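Local coordinates for protein endoglucanase (Clostridium thermocellum, PDB 2E4T) that hydrolyses internal beta-1,4-glucosidic linkages of cellulose and xyloglucan, forming the glycoside hydrolase family 44 catalytic part of a larger multidomain enzyme, at residues Y26-N31 with L406-D411; Y104-L109 with V386-F391; S437-G440 with L446-I449; R315-P320 with L378-K383. All blocks are in the same frame, centred on the assembly; numbering follows the deposited sequence.

Interaction 1: residues Y26-N31 with L406-D411; sequences YIYGSN and LYTNYD
Tyr28 of segment 26-31 reaches Tyr407 and Thr408 in the last turn of helix 398-408. The residue before it, Ile27, does not touch 406-411 but backs the contact: its CG1 lies 3.5 Å above the plane of the Tyr28 ring, over the centre, while its own side chain packs on Phe381. At Tyr28 itself the chain turns a corner. CG stands anti to the carbonyl carbon (chi1 -48°), which lays the ring alongside Tyr407 CB and keeps CB against the Thr408 methyl. The Tyr28 side chain touches at three points. At its base, CB comes to 3.3 Å from Thr408 CG2, a tight methylene-methyl approach. Further out, CE1 is 3.5 Å from Tyr407 CB, and OH lies 3.5 Å from Tyr407 CD1. The two rings are not properly stacked: their planes are inclined by 29°, and a centroid separation of 5.4 Å leaves hardly any overlap. Gly29 then carries the chain into the barrel sheet, with backbone bonds to Ala389 and Phe391 of strand 388-391. The polar ends of the helical partners are satisfied outside the contact, Tyr407 OH by Ala375 O and Thr408 OG1 by Thr37 O. The Thr408 side chain is about 13 Å from the bound zinc ion, so the contact lies near that site but supplies no ligand to it. Since the three touching residues are buried and meet mostly through carbon, cohesion here rests on shape and dispersion, with the hydroxyl bonds to backbone carbonyls fixing how Tyr407 and Thr408 are presented.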
loop_
_atom_site.group_PDB
_atom_site.type_symbol
_atom_site.label_atom_id
_atom_site.label_comp_id
_atom_site.label_asym_id
_atom_site.label_seq_id
_atom_site.Cartn_x
_atom_site.Cartn_y
_atom_site.Cartn_z
ATOM N N TYR A 26 0.546 -10.019 -0.604
ATOM C CA TYR A 26 -0.194 -8.926 0.025
ATOM C C TYR A 26 -0.061 -7.604 -0.719
ATOM O O TYR A 26 -0.507 -6.564 -0.220
ATOM C CB TYR A 26 0.273 -8.738 1.489
ATOM C CG TYR A 26 0.358 -10.048 2.227
ATOM C CD1 TYR A 26 -0.763 -10.928 2.296
ATOM C CD2 TYR A 26 1.547 -10.421 2.865
ATOM C CE1 TYR A 26 -0.657 -12.141 2.969
ATOM C CE2 TYR A 26 1.645 -11.628 3.537
ATOM C CZ TYR A 26 0.552 -12.485 3.607
ATOM O OH TYR A 26 0.658 -13.683 4.272
ATOM N N ILE A 27 0.502 -7.623 -1.961
ATOM C CA ILE A 27 0.653 -6.410 -2.718
ATOM C C ILE A 27 -0.632 -5.935 -3.372
ATOM O O ILE A 27 -0.690 -4.797 -3.868
ATOM C CB ILE A 27 1.776 -6.523 -3.767
ATOM C CG1 ILE A 27 1.504 -7.647 -4.754
ATOM C CG2 ILE A 27 3.137 -6.662 -3.055
ATOM C CD1 ILE A 27 2.451 -7.623 -5.936
ATOM N N TYR A 28 -1.670 -6.781 -3.399
ATOM C CA TYR A 28 -2.904 -6.497 -4.130
ATOM C C TYR A 28 -4.011 -6.033 -3.196
ATOM O O TYR A 28 -5.173 -6.475 -3.279
ATOM C CB TYR A 28 -3.355 -7.755 -4.911
ATOM C CG TYR A 28 -2.240 -8.392 -5.712
ATOM C CD1 TYR A 28 -1.725 -7.802 -6.871
ATOM C CD2 TYR A 28 -1.715 -9.628 -5.343
ATOM C CE1 TYR A 28 -0.727 -8.401 -7.611
ATOM C CE2 TYR A 28 -0.707 -10.242 -6.084
ATOM C CZ TYR A 28 -0.219 -9.642 -7.231
ATOM O OH TYR A 28 0.786 -10.207 -8.001
ATOM N N GLY A 29 -3.662 -5.107 -2.269
ATOM C CA GLY A 29 -4.612 -4.710 -1.243
ATOM C C GLY A 29 -5.298 -3.364 -1.522
ATOM O O GLY A 29 -4.986 -2.632 -2.477
ATOM N N SER A 30 -6.223 -3.029 -0.587
ATOM C CA SER A 30 -6.901 -1.739 -0.654
ATOM C C SER A 30 -7.142 -1.205 0.784
ATOM O O SER A 30 -7.147 -1.948 1.762
ATOM C CB SER A 30 -8.248 -1.818 -1.416
ATOM O OG SER A 30 -9.236 -2.534 -0.687
ATOM N N ASN A 31 -7.385 0.110 0.828
ATOM C CA ASN A 31 -7.861 0.792 2.034
ATOM C C ASN A 31 -9.384 0.842 2.112
ATOM O O ASN A 31 -9.948 0.741 3.210
ATOM C CB ASN A 31 -7.343 2.218 2.105
ATOM C CG ASN A 31 -5.868 2.310 2.414
ATOM O OD1 ASN A 31 -5.476 2.390 3.595
ATOM N ND2 ASN A 31 -5.009 2.384 1.386
ATOM N N LEU A 406 -7.055 -8.258 -12.618
ATOM C CA LEU A 406 -6.238 -8.920 -13.643
ATOM C C LEU A 406 -5.190 -9.834 -12.952
ATOM O O LEU A 406 -4.800 -10.870 -13.528
ATOM C CB LEU A 406 -5.582 -7.897 -14.532
ATOM C CG LEU A 406 -5.025 -8.456 -15.849
ATOM C CD1 LEU A 406 -6.099 -8.968 -16.781
ATOM C CD2 LEU A 406 -4.149 -7.382 -16.528
ATOM N N TYR A 407 -4.729 -9.423 -11.761
ATOM C CA TYR A 407 -3.819 -10.236 -10.976
ATOM C C TYR A 407 -4.526 -11.186 -10.027
ATOM O O TYR A 407 -4.057 -12.320 -9.835
ATOM C CB TYR A 407 -2.866 -9.364 -10.146
ATOM C CG TYR A 407 -1.837 -8.657 -10.992
ATOM C CD1 TYR A 407 -0.519 -9.172 -11.083
ATOM C CD2 TYR A 407 -2.148 -7.489 -11.689
ATOM C CE1 TYR A 407 0.441 -8.548 -11.840
ATOM C CE2 TYR A 407 -1.206 -6.855 -12.485
ATOM C CZ TYR A 407 0.126 -7.366 -12.546
ATOM O OH TYR A 407 1.086 -6.782 -13.329
ATOM N N THR A 408 -5.599 -10.765 -9.373
ATOM C CA THR A 408 -6.137 -11.525 -8.256
ATOM C C THR A 408 -7.302 -12.421 -8.609
ATOM O O THR A 408 -7.638 -13.319 -7.799
ATOM C CB THR A 408 -6.587 -10.565 -7.119
ATOM O OG1 THR A 408 -7.652 -9.791 -7.704
ATOM C CG2 THR A 408 -5.470 -9.715 -6.605
ATOM N N ASN A 409 -7.980 -12.170 -9.727
ATOM C CA ASN A 409 -9.232 -12.894 -10.006
ATOM C C ASN A 409 -9.577 -12.608 -11.468
ATOM O O ASN A 409 -10.584 -11.932 -11.794
ATOM C CB ASN A 409 -10.340 -12.466 -9.062
ATOM C CG ASN A 409 -11.523 -13.412 -9.119
ATOM O OD1 ASN A 409 -11.631 -14.266 -10.026
ATOM N ND2 ASN A 409 -12.386 -13.321 -8.125
ATOM N N TYR A 410 -8.745 -13.102 -12.380
ATOM C CA TYR A 410 -8.907 -12.680 -13.758
ATOM C C TYR A 410 -10.095 -13.321 -14.474
ATOM O O TYR A 410 -10.565 -12.776 -15.480
ATOM C CB TYR A 410 -7.600 -12.863 -14.577
ATOM C CG TYR A 410 -7.104 -14.277 -14.632
ATOM C CD1 TYR A 410 -7.653 -15.235 -15.480
ATOM C CD2 TYR A 410 -6.055 -14.683 -13.820
ATOM C CE1 TYR A 410 -7.133 -16.540 -15.480
ATOM C CE2 TYR A 410 -5.570 -15.978 -13.811
ATOM C CZ TYR A 410 -6.092 -16.885 -14.635
ATOM O OH TYR A 410 -5.593 -18.168 -14.613
ATOM N N ASP A 411 -10.522 -14.504 -13.984
ATOM C CA ASP A 411 -11.554 -15.282 -14.621
ATOM C C ASP A 411 -12.872 -15.248 -13.856
ATOM O O ASP A 411 -13.826 -15.929 -14.253
ATOM C CB ASP A 411 -11.071 -16.722 -14.856
ATOM C CG ASP A 411 -10.706 -17.426 -13.580
ATOM O OD1 ASP A 411 -10.932 -16.870 -12.477
ATOM O OD2 ASP A 411 -10.143 -18.564 -13.668
#

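Interaction 2: residues Y104-L109 with V386-F391; sequences YTLITL and VYLATF
Tyr387, just before strand 388-391, brings its hydroxyl to the rim of the Tyr104 ring. Its CG is anti to the backbone N (chi1 177°), an extended posture that carries the phenol across to strand 104-109, and the two side chains cross at about a right angle. OH lies near the Tyr104 ring plane, 3.5 Å from CE1, and Tyr387 CZ is 4.1 Å from the same carbon. Both phenol oxygens, Tyr387 OH and Tyr104 OH, are hydrogen-bonded to Glu226 OE1, so a single carboxylate oxygen fixes the two tyrosines relative to each other. Leu388 follows, its CB directed toward the partner strand. Its CD1 sits over one face of the Tyr104 ring, 3.8 Å from the centroid. That direction is 21° off the ring normal, which identifies a CH-pi contact, displaced toward the CD2-CE2 side: CD1 is 3.5 Å from Tyr104 CD2. The other methyl branch is held more loosely, Leu388 CD2 standing 4.4 Å from Leu106 CD2. The leucine also packs on Ala356 and Thr358 of the adjoining strand 354-360, while the Tyr104 ring meets that of Tyr26. The nearest CA atoms of the two segments, those of Tyr104 and Leu388, are 8.9 Å apart, too far for backbone pairing; strands 26-30 and 40-43 come between them round the sheet. Side chains filling the space between non-adjacent strands are the hallmark of a TIM-barrel interior, here near the N-terminal ends of the strands, away from the C-terminal ends where such barrels keep their active sites.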
loop_
_atom_site.group_PDB
_atom_site.type_symbol
_atom_site.label_atom_id
_atom_site.label_comp_id
_atom_site.label_asym_id
_atom_site.label_seq_id
_atom_site.Cartn_x
_atom_site.Cartn_y
_atom_site.Cartn_z
ATOM N N TYR A 104 -4.601 -10.644 4.841
ATOM C CA TYR A 104 -3.806 -9.704 5.618
ATOM C C TYR A 104 -4.689 -8.526 5.998
ATOM O O TYR A 104 -5.206 -7.832 5.130
ATOM C CB TYR A 104 -2.567 -9.199 4.831
ATOM C CG TYR A 104 -1.462 -8.714 5.730
ATOM C CD1 TYR A 104 -0.274 -9.430 5.838
ATOM C CD2 TYR A 104 -1.586 -7.532 6.498
ATOM C CE1 TYR A 104 0.740 -9.058 6.708
ATOM C CE2 TYR A 104 -0.565 -7.139 7.358
ATOM C CZ TYR A 104 0.568 -7.913 7.489
ATOM O OH TYR A 104 1.510 -7.524 8.418
ATOM N N THR A 105 -4.805 -8.259 7.327
ATOM C CA THR A 105 -5.408 -7.051 7.831
ATOM C C THR A 105 -4.340 -6.263 8.576
ATOM O O THR A 105 -3.619 -6.816 9.425
ATOM C CB THR A 105 -6.565 -7.380 8.773
ATOM O OG1 THR A 105 -7.573 -8.067 8.012
ATOM C CG2 THR A 105 -7.178 -6.109 9.366
ATOM N N LEU A 106 -4.231 -4.973 8.224
ATOM C CA LEU A 106 -3.301 -4.023 8.826
ATOM C C LEU A 106 -4.123 -2.959 9.562
ATOM O O LEU A 106 -4.936 -2.270 8.948
ATOM C CB LEU A 106 -2.481 -3.366 7.701
ATOM C CG LEU A 106 -1.591 -2.196 8.112
ATOM C CD1 LEU A 106 -0.567 -2.626 9.160
ATOM C CD2 LEU A 106 -0.866 -1.643 6.889
ATOM N N ILE A 107 -3.956 -2.917 10.905
ATOM C CA ILE A 107 -4.725 -1.993 11.734
ATOM C C ILE A 107 -3.815 -0.875 12.249
ATOM O O ILE A 107 -2.797 -1.135 12.893
ATOM C CB ILE A 107 -5.364 -2.758 12.928
ATOM C CG1 ILE A 107 -6.355 -3.809 12.437
ATOM C CG2 ILE A 107 -6.002 -1.788 13.930
ATOM C CD1 ILE A 107 -7.471 -3.314 11.533
ATOM N N THR A 108 -4.255 0.362 12.024
ATOM C CA THR A 108 -3.502 1.507 12.575
ATOM C C THR A 108 -3.787 1.662 14.055
ATOM O O THR A 108 -4.959 1.687 14.506
ATOM C CB THR A 108 -3.867 2.761 11.822
ATOM O OG1 THR A 108 -3.449 2.605 10.434
ATOM C CG2 THR A 108 -3.145 3.988 12.383
ATOM N N LEU A 109 -2.695 1.801 14.809
ATOM C CA LEU A 109 -2.715 2.162 16.221
ATOM C C LEU A 109 -2.347 3.655 16.349
ATOM O O LEU A 109 -1.792 4.276 15.452
ATOM C CB LEU A 109 -1.738 1.287 17.022
ATOM C CG LEU A 109 -2.033 -0.219 16.924
ATOM C CD1 LEU A 109 -0.939 -0.975 17.702
ATOM C CD2 LEU A 109 -3.422 -0.551 17.454
ATOM N N VAL A 386 8.203 -5.575 -3.223
ATOM C CA VAL A 386 7.349 -4.947 -2.225
ATOM C C VAL A 386 6.548 -6.017 -1.502
ATOM O O VAL A 386 6.107 -7.002 -2.091
ATOM C CB VAL A 386 6.432 -3.899 -2.930
ATOM C CG1 VAL A 386 5.374 -3.358 -2.038
ATOM C CG2 VAL A 386 7.291 -2.788 -3.518
ATOM N N TYR A 387 6.381 -5.825 -0.175
ATOM C CA TYR A 387 5.709 -6.807 0.667
ATOM C C TYR A 387 4.184 -6.646 0.728
ATOM O O TYR A 387 3.427 -7.629 0.728
ATOM C CB TYR A 387 6.274 -6.668 2.087
ATOM C CG TYR A 387 5.633 -7.559 3.104
ATOM C CD1 TYR A 387 5.724 -8.954 3.009
ATOM C CD2 TYR A 387 4.961 -7.012 4.198
ATOM C CE1 TYR A 387 5.140 -9.768 3.973
ATOM C CE2 TYR A 387 4.416 -7.840 5.192
ATOM C CZ TYR A 387 4.536 -9.218 5.074
ATOM O OH TYR A 387 4.028 -10.076 6.021
ATOM N N LEU A 388 3.721 -5.402 0.827
ATOM C CA LEU A 388 2.292 -5.139 0.999
ATOM C C LEU A 388 2.032 -3.809 0.306
ATOM O O LEU A 388 2.861 -2.892 0.362
ATOM C CB LEU A 388 1.914 -5.117 2.491
ATOM C CG LEU A 388 0.451 -4.807 2.818
ATOM C CD1 LEU A 388 0.006 -5.552 4.064
ATOM C CD2 LEU A 388 0.190 -3.310 3.003
ATOM N N ALA A 389 0.839 -3.686 -0.320
ATOM C CA ALA A 389 0.447 -2.389 -0.874
ATOM C C ALA A 389 -1.067 -2.325 -0.804
ATOM O O ALA A 389 -1.766 -3.319 -0.977
ATOM C CB ALA A 389 0.981 -2.207 -2.297
ATOM N N THR A 390 -1.541 -1.084 -0.576
ATOM C CA THR A 390 -2.972 -0.838 -0.445
ATOM C C THR A 390 -3.338 0.468 -1.167
ATOM O O THR A 390 -2.945 1.561 -0.736
ATOM C CB THR A 390 -3.424 -0.849 1.074
ATOM O OG1 THR A 390 -2.488 -0.145 1.879
ATOM C CG2 THR A 390 -3.495 -2.253 1.611
ATOM N N PHE A 391 -4.084 0.318 -2.266
ATOM C CA PHE A 391 -4.577 1.463 -3.030
ATOM C C PHE A 391 -5.484 2.327 -2.147
ATOM O O PHE A 391 -6.262 1.791 -1.321
ATOM C CB PHE A 391 -5.389 0.901 -4.212
ATOM C CG PHE A 391 -6.136 1.945 -5.015
ATOM C CD1 PHE A 391 -5.471 2.854 -5.838
ATOM C CD2 PHE A 391 -7.529 2.009 -4.943
ATOM C CE1 PHE A 391 -6.178 3.814 -6.545
ATOM C CE2 PHE A 391 -8.236 2.950 -5.663
ATOM C CZ PHE A 391 -7.564 3.848 -6.450
#

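Interaction 3: residues S437-G440 with L446-I449; sequences SIVG and LHII
The imidazole of His447 turns an edge to Ser437 O, which lies near the ring plane, 4.1 Å from CD2. Val439 CG2 approaches the ring obliquely and more distantly, at 4.4 Å from NE2. On the side leading to strand 508-514, His447 ND1 is hydrogen-bonded to His511 NE2, and the two imidazoles are steeply inclined to each other. The ring is carried by a beta hairpin of strands 432-439 and 442-452. Ser437 and His447 form an antiparallel hydrogen-bonded pair: His447 N gives to Ser437 O at 2.8 Å, with an N-H...O angle of 166°. The return bond, Ser437 N to His447 O, measures 2.9 Å and is more bent, at 154°. Both side chains of the pair leave the same face, where Ser437 OG rests 3.4 Å from His447 CB. That OG sits between backbone N and carbonyl carbon (chi1 60°), and it makes a weak bond to Gly418 N. Leu446, just before His447, touches Ser437 O with its CD1 at 3.5 Å and meets Ile438 CG2 with the same methyl at 4.0 Å. Ser437 O is thus bound by one N-H and flanked by a leucine methyl and an imidazole edge. Two strong backbone bonds set the register, while the histidine pair ties the hairpin to neighbouring strand 508-514, an anchoring that probably limits rotation of the His447 ring.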
loop_
_atom_site.group_PDB
_atom_site.type_symbol
_atom_site.label_atom_id
_atom_site.label_comp_id
_atom_site.label_asym_id
_atom_site.label_seq_id
_atom_site.Cartn_x
_atom_site.Cartn_y
_atom_site.Cartn_z
ATOM N N SER A 437 5.191 -14.977 -14.348
ATOM C CA SER A 437 5.275 -15.700 -13.094
ATOM C C SER A 437 4.848 -17.152 -13.318
ATOM O O SER A 437 4.180 -17.531 -14.286
ATOM C CB SER A 437 4.345 -15.081 -12.040
ATOM O OG SER A 437 2.991 -15.121 -12.497
ATOM N N ILE A 438 5.261 -17.955 -12.331
ATOM C CA ILE A 438 4.863 -19.367 -12.217
ATOM C C ILE A 438 4.279 -19.562 -10.813
ATOM O O ILE A 438 4.221 -18.646 -9.995
ATOM C CB ILE A 438 6.055 -20.306 -12.516
ATOM C CG1 ILE A 438 7.157 -20.143 -11.466
ATOM C CG2 ILE A 438 6.524 -20.074 -13.947
ATOM C CD1 ILE A 438 8.347 -21.106 -11.672
ATOM N N VAL A 439 3.853 -20.805 -10.517
ATOM C CA VAL A 439 3.250 -21.140 -9.248
ATOM C C VAL A 439 4.256 -21.959 -8.446
ATOM O O VAL A 439 4.624 -23.075 -8.854
ATOM C CB VAL A 439 1.953 -21.897 -9.428
ATOM C CG1 VAL A 439 1.322 -22.251 -8.069
ATOM C CG2 VAL A 439 0.983 -21.085 -10.309
ATOM N N GLY A 440 4.718 -21.420 -7.324
ATOM C CA GLY A 440 5.713 -22.139 -6.534
ATOM C C GLY A 440 6.983 -22.297 -7.317
ATOM O O GLY A 440 7.547 -21.302 -7.806
ATOM N N LEU A 446 2.507 -20.938 -17.080
ATOM C CA LEU A 446 3.265 -19.678 -17.127
ATOM C C LEU A 446 2.275 -18.541 -17.337
ATOM O O LEU A 446 1.524 -18.528 -18.323
ATOM C CB LEU A 446 4.283 -19.735 -18.264
ATOM C CG LEU A 446 5.031 -18.448 -18.567
ATOM C CD1 LEU A 446 5.853 -17.970 -17.320
ATOM C CD2 LEU A 446 5.967 -18.655 -19.748
ATOM N N HIS A 447 2.262 -17.613 -16.386
ATOM C CA HIS A 447 1.399 -16.450 -16.425
ATOM C C HIS A 447 2.145 -15.227 -16.915
ATOM O O HIS A 447 3.269 -14.983 -16.459
ATOM C CB HIS A 447 0.896 -16.161 -14.990
ATOM C CG HIS A 447 -0.033 -17.195 -14.481
ATOM N ND1 HIS A 447 -1.387 -17.007 -14.476
ATOM C CD2 HIS A 447 0.201 -18.429 -13.971
ATOM C CE1 HIS A 447 -1.958 -18.105 -13.978
ATOM N NE2 HIS A 447 -1.015 -18.985 -13.659
ATOM N N ILE A 448 1.519 -14.461 -17.831
ATOM C CA ILE A 448 2.148 -13.282 -18.358
ATOM C C ILE A 448 1.141 -12.135 -18.329
ATOM O O ILE A 448 0.048 -12.251 -18.910
ATOM C CB ILE A 448 2.639 -13.465 -19.828
ATOM C CG1 ILE A 448 3.579 -14.671 -19.931
ATOM C CG2 ILE A 448 3.291 -12.198 -20.323
ATOM C CD1 ILE A 448 3.809 -15.117 -21.379
ATOM N N ILE A 449 1.497 -11.025 -17.683
ATOM C CA ILE A 449 0.723 -9.777 -17.814
ATOM C C ILE A 449 1.420 -8.959 -18.872
ATOM O O ILE A 449 2.637 -8.705 -18.810
ATOM C CB ILE A 449 0.754 -8.955 -16.461
ATOM C CG1 ILE A 449 0.090 -9.701 -15.317
ATOM C CG2 ILE A 449 0.131 -7.619 -16.682
ATOM C CD1 ILE A 449 -1.323 -9.954 -15.555
#

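Interaction 4: residues R315-P320 with L378-K383; sequences RTLWDP and LGIFGK
Helix 368-384, the connection of a beta-alpha-beta unit between barrel strands 354-360 and 388-391, is covered on one flank by the 315-320 loop, with Ile380 and Phe381 meeting Leu317 and Trp318. Ile380 is the hub. Its ethyl branch runs to the pyrrole side of the indole, where CD1 is 3.5 Å from Trp318 CD1, and the side chains cross at about a right angle. Its other branch, CG2, turns to the leucine and lies 3.9 Å from Leu317 CB. Leu317 CD1 bridges further along the helix to Phe381 CE1, at 4.1 Å. One face of the indole is covered by its own loop: with chi1 at 66°, Trp318 CG lies between the backbone N and carbonyl carbon, folding the ring back so that Asp319 CB stands 3.5 Å above the plane, over its centre. Arg315 O lies above the same face toward the rim. That aspartate is itself fixed, because Arg315 grips it side-on. NE and NH2 both reach OD2, NE at 2.8 Å, with the acceptor in the guanidinium plane. Asp319 OD1 bonds to Thr321 OG1, and Arg315 O takes the N-H groups of both Trp318 and Asp319, closing the turn. Around this apolar patch, Tyr384 lays its ring nearly parallel to that of Trp318, and Phe381 meets Tyr360 edge-to-face. Leu317 and Ile380 both touch Leu339, so the loop packs against helices 338-349 and 368-384 and, through Leu317, against the end of a barrel strand at Trp284.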
loop_
_atom_site.group_PDB
_atom_site.type_symbol
_atom_site.label_atom_id
_atom_site.label_comp_id
_atom_site.label_asym_id
_atom_site.label_seq_id
_atom_site.Cartn_x
_atom_site.Cartn_y
_atom_site.Cartn_z
ATOM N N ARG A 315 7.230 4.029 -14.151
ATOM C CA ARG A 315 8.668 3.867 -14.332
ATOM C C ARG A 315 9.479 4.605 -13.277
ATOM O O ARG A 315 10.625 4.216 -13.011
ATOM C CB ARG A 315 9.043 4.252 -15.765
ATOM C CG ARG A 315 8.539 3.254 -16.768
ATOM C CD ARG A 315 8.624 3.762 -18.206
ATOM N NE ARG A 315 10.037 4.008 -18.550
ATOM C CZ ARG A 315 10.403 4.715 -19.621
ATOM N NH1 ARG A 315 9.482 5.252 -20.452
ATOM N NH2 ARG A 315 11.711 4.905 -19.828
ATOM N N THR A 316 8.940 5.670 -12.670
ATOM C CA THR A 316 9.699 6.321 -11.588
ATOM C C THR A 316 9.946 5.370 -10.414
ATOM O O THR A 316 10.861 5.575 -9.622
ATOM C CB THR A 316 8.943 7.585 -11.134
ATOM O OG1 THR A 316 8.862 8.416 -12.285
ATOM C CG2 THR A 316 9.581 8.273 -9.965
ATOM N N LEU A 317 9.088 4.332 -10.294
ATOM C CA LEU A 317 9.282 3.358 -9.241
ATOM C C LEU A 317 10.589 2.554 -9.396
ATOM O O LEU A 317 11.157 2.136 -8.387
ATOM C CB LEU A 317 8.110 2.382 -9.171
ATOM C CG LEU A 317 6.767 3.017 -8.813
ATOM C CD1 LEU A 317 5.624 1.999 -8.980
ATOM C CD2 LEU A 317 6.762 3.553 -7.376
ATOM N N TRP A 318 11.011 2.261 -10.656
ATOM C CA TRP A 318 12.043 1.261 -10.866
ATOM C C TRP A 318 13.104 1.626 -11.897
ATOM O O TRP A 318 14.189 1.004 -11.860
ATOM C CB TRP A 318 11.418 -0.108 -11.270
ATOM C CG TRP A 318 10.753 -0.061 -12.612
ATOM C CD1 TRP A 318 9.442 0.277 -12.898
ATOM C CD2 TRP A 318 11.358 -0.340 -13.893
ATOM N NE1 TRP A 318 9.218 0.222 -14.256
ATOM C CE2 TRP A 318 10.382 -0.131 -14.874
ATOM C CE3 TRP A 318 12.660 -0.735 -14.280
ATOM C CZ2 TRP A 318 10.637 -0.316 -16.240
ATOM C CZ3 TRP A 318 12.915 -0.870 -15.642
ATOM C CH2 TRP A 318 11.917 -0.666 -16.607
ATOM N N ASP A 319 12.807 2.486 -12.871
ATOM C CA ASP A 319 13.616 2.573 -14.090
ATOM C C ASP A 319 14.579 3.744 -13.962
ATOM O O ASP A 319 14.152 4.919 -13.950
ATOM C CB ASP A 319 12.655 2.839 -15.262
ATOM C CG ASP A 319 13.306 3.080 -16.586
ATOM O OD1 ASP A 319 14.571 2.961 -16.707
ATOM O OD2 ASP A 319 12.567 3.415 -17.525
ATOM N N PRO A 320 15.911 3.482 -13.877
ATOM C CA PRO A 320 16.836 4.604 -13.732
ATOM C C PRO A 320 16.874 5.524 -14.942
ATOM O O PRO A 320 17.357 6.697 -14.783
ATOM C CB PRO A 320 18.199 3.923 -13.523
ATOM C CG PRO A 320 18.065 2.587 -14.136
ATOM C CD PRO A 320 16.582 2.181 -13.924
ATOM N N LEU A 378 1.267 -2.867 -10.048
ATOM C CA LEU A 378 1.222 -4.155 -9.338
ATOM C C LEU A 378 2.317 -5.123 -9.850
ATOM O O LEU A 378 2.888 -5.902 -9.062
ATOM C CB LEU A 378 -0.148 -4.777 -9.469
ATOM C CG LEU A 378 -1.247 -3.994 -8.784
ATOM C CD1 LEU A 378 -2.613 -4.633 -9.154
ATOM C CD2 LEU A 378 -1.059 -3.917 -7.277
ATOM N N GLY A 379 2.579 -5.086 -11.170
ATOM C CA GLY A 379 3.664 -5.905 -11.717
ATOM C C GLY A 379 5.016 -5.499 -11.101
ATOM O O GLY A 379 5.836 -6.372 -10.730
ATOM N N ILE A 380 5.248 -4.186 -11.010
ATOM C CA ILE A 380 6.471 -3.654 -10.432
ATOM C C ILE A 380 6.585 -4.037 -8.952
ATOM O O ILE A 380 7.666 -4.459 -8.491
ATOM C CB ILE A 380 6.476 -2.105 -10.635
ATOM C CG1 ILE A 380 6.623 -1.784 -12.118
ATOM C CG2 ILE A 380 7.551 -1.447 -9.787
ATOM C CD1 ILE A 380 6.079 -0.410 -12.478
ATOM N N PHE A 381 5.526 -3.834 -8.191
ATOM C CA PHE A 381 5.567 -4.197 -6.775
ATOM C C PHE A 381 5.981 -5.652 -6.621
ATOM O O PHE A 381 6.781 -6.013 -5.732
ATOM C CB PHE A 381 4.222 -3.970 -6.108
ATOM C CG PHE A 381 3.818 -2.513 -5.891
ATOM C CD1 PHE A 381 4.706 -1.458 -6.027
ATOM C CD2 PHE A 381 2.534 -2.231 -5.486
ATOM C CE1 PHE A 381 4.309 -0.121 -5.785
ATOM C CE2 PHE A 381 2.133 -0.896 -5.243
ATOM C CZ PHE A 381 3.018 0.116 -5.364
ATOM N N GLY A 382 5.401 -6.522 -7.455
ATOM C CA GLY A 382 5.723 -7.950 -7.320
ATOM C C GLY A 382 7.156 -8.240 -7.679
ATOM O O GLY A 382 7.835 -8.878 -6.829
ATOM N N LYS A 383 7.603 -7.704 -8.822
ATOM C CA LYS A 383 8.924 -7.992 -9.394
ATOM C C LYS A 383 10.029 -7.469 -8.507
ATOM O O LYS A 383 11.091 -8.099 -8.379
ATOM C CB LYS A 383 8.996 -7.354 -10.784
ATOM C CG LYS A 383 10.312 -7.510 -11.525
ATOM C CD LYS A 383 10.183 -6.978 -12.963
ATOM C CE LYS A 383 11.488 -7.048 -13.726
ATOM N NZ LYS A 383 11.291 -6.589 -15.098
#

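From the N terminus, 26-31 opens the longest loop, which interaction 1 closes at 406-411, gathering most of the barrel between its ends. Interaction 2 (104-109 with 386-391) lies wholly within that span, and interaction 4 (315-320 with 378-383) lies within interaction 2, giving three contacts one inside another and none crossing. Strands 26-30 and 388-391 are sheet neighbours, so interactions 1 and 2 touch, Gly29 N lying 2.9 Å from Ala389 O. Helix 368-384 leads from interaction 4 straight into strand 388-391. Interaction 3 is a short hairpin that follows in series; through Ile449 and His447 the beta domain touches Leu406, Tyr407 and Tyr410.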